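Local coordinates for putative cell surface protein, similar to internalin proteins (Listeria monocytogenes EGD-e, PDB 5KZS) that is of unknown function but, as an internalin-like leucine-rich-repeat cell surface protein, probably mediates contacts with host or other proteins, at residues A[293-296]-A[301-304]; A[226-231]-A[331-336]. All coordinates share one frame; numbering follows the deposited sequence.

Contact 1. Residues A[293-296]-A[301-304]; sequences TTTN and SITL
Thr-294 and Thr-303 face each other as a hydrogen-bonded pair, each backbone N donating to the other's O: Thr-303 N to Thr-294 O at 2.9 Å and Thr-294 N to Thr-303 O at 3.0 Å, both nearly straight. The motif is an antiparallel beta hairpin, strand 289-296 turning through four residues into strand 301-304. Nearer the turn, Asn-296 and Ser-301 repeat the reciprocal pattern with more bent bonds: Asn-296 N reaches Ser-301 O at 3.0 Å, whereas the return bond from Ser-301 N to Asn-296 O stretches to 3.2 Å. Alongside these run CA-H...O contacts, Thr-293 CA to Thr-303 O and Ile-302 CA to Thr-294 O. Two hydroxyls bond outside the pair of segments: Thr-303 OG1 with Thr-259 OG1, and Ser-301 OG with Thr-299 OG1 in the turn. Strand 258-261 also pairs along the other edge of 301-304, through backbone bonds of Ile-260 with Ile-302 and Cys-258 with Leu-304.

Thr-293, Thr-295, Ile-302 and Leu-304 share one face of the hairpin, the last two buried. Thr-293 turns CG2 anti to its backbone N (chi1 -70° for OG1), which brings that methyl across Ile-302 CG2 at 4.0 Å and leaves OG1 to bond Val-291 O. Ile-302 straddles the two threonines with its two branches, since CG1 lies beside Thr-295 CG2, the pair pointing the same way. Leu-304 runs alongside Thr-293, its CD2 approaching both branches of the threonine. On the other face Thr-294 and Thr-303 slant past one another; chi1 of 46° tucks Thr-294 OG1 between its own N and carbonyl carbon, in contact with Thr-303 O at 3.6 Å and with Thr-303 CB just beyond at 3.9 Å.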
# COMPACT_ATOMS: atom_id res chain seq x y z
N THR A 293 -17.73 -26.22 19.47
CA THR A 293 -17.20 -25.91 18.15
C THR A 293 -16.01 -26.79 17.79
O THR A 293 -15.05 -26.85 18.53
CB THR A 293 -16.84 -24.41 18.11
OG1 THR A 293 -18.05 -23.64 18.13
CG2 THR A 293 -16.04 -24.05 16.87
N THR A 294 -16.08 -27.44 16.63
CA THR A 294 -15.08 -28.45 16.22
C THR A 294 -14.66 -28.25 14.78
O THR A 294 -15.40 -27.66 14.00
CB THR A 294 -15.63 -29.88 16.38
OG1 THR A 294 -16.97 -29.95 15.85
CG2 THR A 294 -15.64 -30.28 17.86
N THR A 295 -13.48 -28.77 14.42
CA THR A 295 -12.91 -28.56 13.09
C THR A 295 -12.59 -29.88 12.40
O THR A 295 -11.90 -30.71 12.97
CB THR A 295 -11.63 -27.68 13.14
OG1 THR A 295 -10.49 -28.45 13.58
CG2 THR A 295 -11.83 -26.47 14.04
N ASN A 296 -13.09 -30.04 11.17
CA ASN A 296 -12.68 -31.15 10.29
C ASN A 296 -11.77 -30.66 9.15
O ASN A 296 -12.20 -29.93 8.25
CB ASN A 296 -13.90 -31.89 9.71
CG ASN A 296 -13.52 -33.24 9.09
OD1 ASN A 296 -12.50 -33.36 8.39
ND2 ASN A 296 -14.33 -34.27 9.35
N SER A 301 -14.01 -27.66 6.96
CA SER A 301 -15.23 -27.12 7.56
C SER A 301 -15.11 -27.03 9.07
O SER A 301 -14.30 -27.71 9.70
CB SER A 301 -16.48 -27.91 7.16
OG SER A 301 -16.18 -29.15 6.54
N ILE A 302 -15.93 -26.15 9.63
CA ILE A 302 -16.03 -25.95 11.05
C ILE A 302 -17.50 -26.18 11.38
O ILE A 302 -18.38 -25.65 10.71
CB ILE A 302 -15.56 -24.53 11.43
CG1 ILE A 302 -14.04 -24.44 11.31
CG2 ILE A 302 -15.99 -24.15 12.85
CD1 ILE A 302 -13.52 -23.02 11.16
N THR A 303 -17.75 -27.00 12.41
CA THR A 303 -19.10 -27.35 12.85
C THR A 303 -19.41 -26.72 14.19
O THR A 303 -18.63 -26.82 15.13
CB THR A 303 -19.27 -28.88 12.92
OG1 THR A 303 -19.04 -29.43 11.62
CG2 THR A 303 -20.69 -29.24 13.37
N LEU A 304 -20.56 -26.05 14.26
CA LEU A 304 -21.06 -25.47 15.50
C LEU A 304 -22.21 -26.34 15.99
O LEU A 304 -23.12 -26.66 15.22
CB LEU A 304 -21.57 -24.05 15.27
CG LEU A 304 -20.76 -22.96 14.51
CD1 LEU A 304 -20.98 -21.62 15.19
CD2 LEU A 304 -19.27 -23.24 14.37

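Contact 2. Residues A[226-231]-A[331-336]; sequences HLNELP and CVYDWV
Tyr-333 OH donates a short hydrogen bond of 2.6 Å to Leu-227 O, meeting the carbonyl nearly head-on with a C=O...OH angle of 168°. Leu-227 O sits at the edge of the phenol ring and close to its plane, 3.4 Å from both CE1 and CZ of Tyr-333. The tyrosine CB already points at segment 226-231, and with CG anti to the carbonyl carbon (chi1 -66°) the ring reaches out from the strand and its OH arrives at Leu-227 O. Strand 331-339 belongs to the mixed beta-sheet that follows the leucine-rich repeats; strand 226-227 pairs in parallel with 205-206 on the repeat side, and the phenol bridges the two. Leu-227 CB points away from strand 331-336, and its side chain packs on Leu-204. Asn-228 adds a looser touch, its ND2 lying oblique to the ring at 4.2 Å from Tyr-333 CD1. That amide is held by Thr-246 O on strand 243-252, the neighbour of 331-339 in the sheet, while Ile-264 of helix 263-270 also packs on the tyrosine.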
# COMPACT_ATOMS: atom_id res chain seq x y z
N HIS A 226 -10.66 -9.32 3.73
CA HIS A 226 -11.87 -10.08 3.99
C HIS A 226 -11.94 -11.40 3.22
O HIS A 226 -13.00 -11.76 2.71
CB HIS A 226 -13.09 -9.20 3.67
CG HIS A 226 -12.98 -7.80 4.20
ND1 HIS A 226 -13.27 -7.46 5.50
CD2 HIS A 226 -12.60 -6.66 3.58
CE1 HIS A 226 -13.08 -6.16 5.67
NE2 HIS A 226 -12.67 -5.65 4.52
N LEU A 227 -10.83 -12.13 3.17
CA LEU A 227 -10.78 -13.37 2.39
C LEU A 227 -11.35 -14.58 3.15
O LEU A 227 -11.11 -14.73 4.35
CB LEU A 227 -9.34 -13.70 1.99
CG LEU A 227 -8.61 -12.65 1.16
CD1 LEU A 227 -7.22 -13.18 0.81
CD2 LEU A 227 -9.38 -12.30 -0.10
N ASN A 228 -12.12 -15.40 2.43
CA ASN A 228 -12.56 -16.71 2.91
C ASN A 228 -11.56 -17.79 2.54
O ASN A 228 -11.57 -18.87 3.11
CB ASN A 228 -13.93 -17.06 2.33
CG ASN A 228 -15.02 -16.15 2.83
OD1 ASN A 228 -15.13 -15.02 2.38
ND2 ASN A 228 -15.83 -16.63 3.77
N GLU A 229 -10.70 -17.50 1.58
CA GLU A 229 -9.80 -18.51 1.06
C GLU A 229 -8.60 -17.80 0.45
O GLU A 229 -8.74 -16.77 -0.21
CB GLU A 229 -10.54 -19.37 0.02
CG GLU A 229 -9.68 -19.96 -1.11
CD GLU A 229 -10.34 -21.12 -1.81
OE1 GLU A 229 -9.78 -22.24 -1.73
OE2 GLU A 229 -11.42 -20.94 -2.43
N LEU A 230 -7.44 -18.39 0.68
CA LEU A 230 -6.17 -17.84 0.27
C LEU A 230 -5.66 -18.45 -1.04
O LEU A 230 -5.84 -19.64 -1.27
CB LEU A 230 -5.13 -18.09 1.37
CG LEU A 230 -5.45 -17.64 2.80
CD1 LEU A 230 -4.28 -17.95 3.71
CD2 LEU A 230 -5.83 -16.17 2.90
N PRO A 231 -4.98 -17.65 -1.87
CA PRO A 231 -4.42 -18.15 -3.13
C PRO A 231 -3.32 -19.19 -2.93
O PRO A 231 -2.21 -18.86 -2.46
CB PRO A 231 -3.86 -16.89 -3.78
CG PRO A 231 -3.52 -16.00 -2.63
CD PRO A 231 -4.60 -16.24 -1.63
N CYS A 331 -9.27 -13.12 13.73
CA CYS A 331 -10.01 -13.43 12.50
C CYS A 331 -11.48 -13.60 12.87
O CYS A 331 -11.78 -14.25 13.84
CB CYS A 331 -9.45 -14.70 11.86
SG CYS A 331 -7.74 -14.53 11.28
N VAL A 332 -12.40 -12.98 12.12
CA VAL A 332 -13.83 -13.06 12.41
C VAL A 332 -14.62 -13.35 11.13
O VAL A 332 -14.30 -12.82 10.07
CB VAL A 332 -14.41 -11.75 12.99
CG1 VAL A 332 -15.49 -12.04 14.02
CG2 VAL A 332 -13.32 -10.88 13.58
N TYR A 333 -15.64 -14.20 11.21
CA TYR A 333 -16.52 -14.43 10.07
C TYR A 333 -17.93 -14.52 10.61
O TYR A 333 -18.18 -15.29 11.53
CB TYR A 333 -16.09 -15.67 9.30
CG TYR A 333 -14.76 -15.45 8.65
CD1 TYR A 333 -14.67 -14.85 7.40
CD2 TYR A 333 -13.58 -15.76 9.32
CE1 TYR A 333 -13.43 -14.59 6.82
CE2 TYR A 333 -12.34 -15.51 8.75
CZ TYR A 333 -12.26 -14.93 7.50
OH TYR A 333 -11.02 -14.68 6.92
N ASP A 334 -18.83 -13.69 10.07
CA ASP A 334 -20.22 -13.62 10.52
C ASP A 334 -21.21 -14.24 9.50
O ASP A 334 -20.92 -14.35 8.31
CB ASP A 334 -20.63 -12.16 10.76
CG ASP A 334 -19.66 -11.43 11.67
OD1 ASP A 334 -18.82 -12.07 12.33
OD2 ASP A 334 -19.75 -10.19 11.73
N TRP A 335 -22.37 -14.65 10.00
CA TRP A 335 -23.51 -14.99 9.15
C TRP A 335 -24.79 -15.07 9.96
O TRP A 335 -24.74 -15.22 11.18
CB TRP A 335 -23.27 -16.31 8.39
CG TRP A 335 -23.36 -17.52 9.24
CD1 TRP A 335 -24.42 -18.37 9.33
CD2 TRP A 335 -22.35 -18.04 10.10
NE1 TRP A 335 -24.14 -19.38 10.21
CE2 TRP A 335 -22.87 -19.21 10.69
CE3 TRP A 335 -21.05 -17.63 10.44
CZ2 TRP A 335 -22.14 -19.98 11.61
CZ3 TRP A 335 -20.32 -18.40 11.36
CH2 TRP A 335 -20.87 -19.56 11.93
N VAL A 336 -25.92 -14.94 9.27
CA VAL A 336 -27.23 -15.10 9.88
C VAL A 336 -27.66 -16.55 9.69
O VAL A 336 -27.62 -17.07 8.58
CB VAL A 336 -28.27 -14.15 9.24
CG1 VAL A 336 -29.68 -14.45 9.76
CG2 VAL A 336 -27.90 -12.70 9.49

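In the fold
From the N terminus the chain runs through the parallel strands of the leucine-rich repeats, the last being 238-239, and segment 226-231 lies near their end. It then enters the mixed sheet at 243-252, adds strand 258-261 and helix 263-270, and reaches the hairpin of contact 1, which closes a short local turn. Only after strand 312-320 does 331-336 return to segment 226-231, so contact 2 closes a loop of 99 residues with contact 1 nested inside. Contact 2 ties this sheet to the repeats; contact 1 builds part of the sheet itself. Their centres lie about 15 Å apart, joined by Leu-304 CD1 packing on Trp-335 CH2 at 3.9 Å.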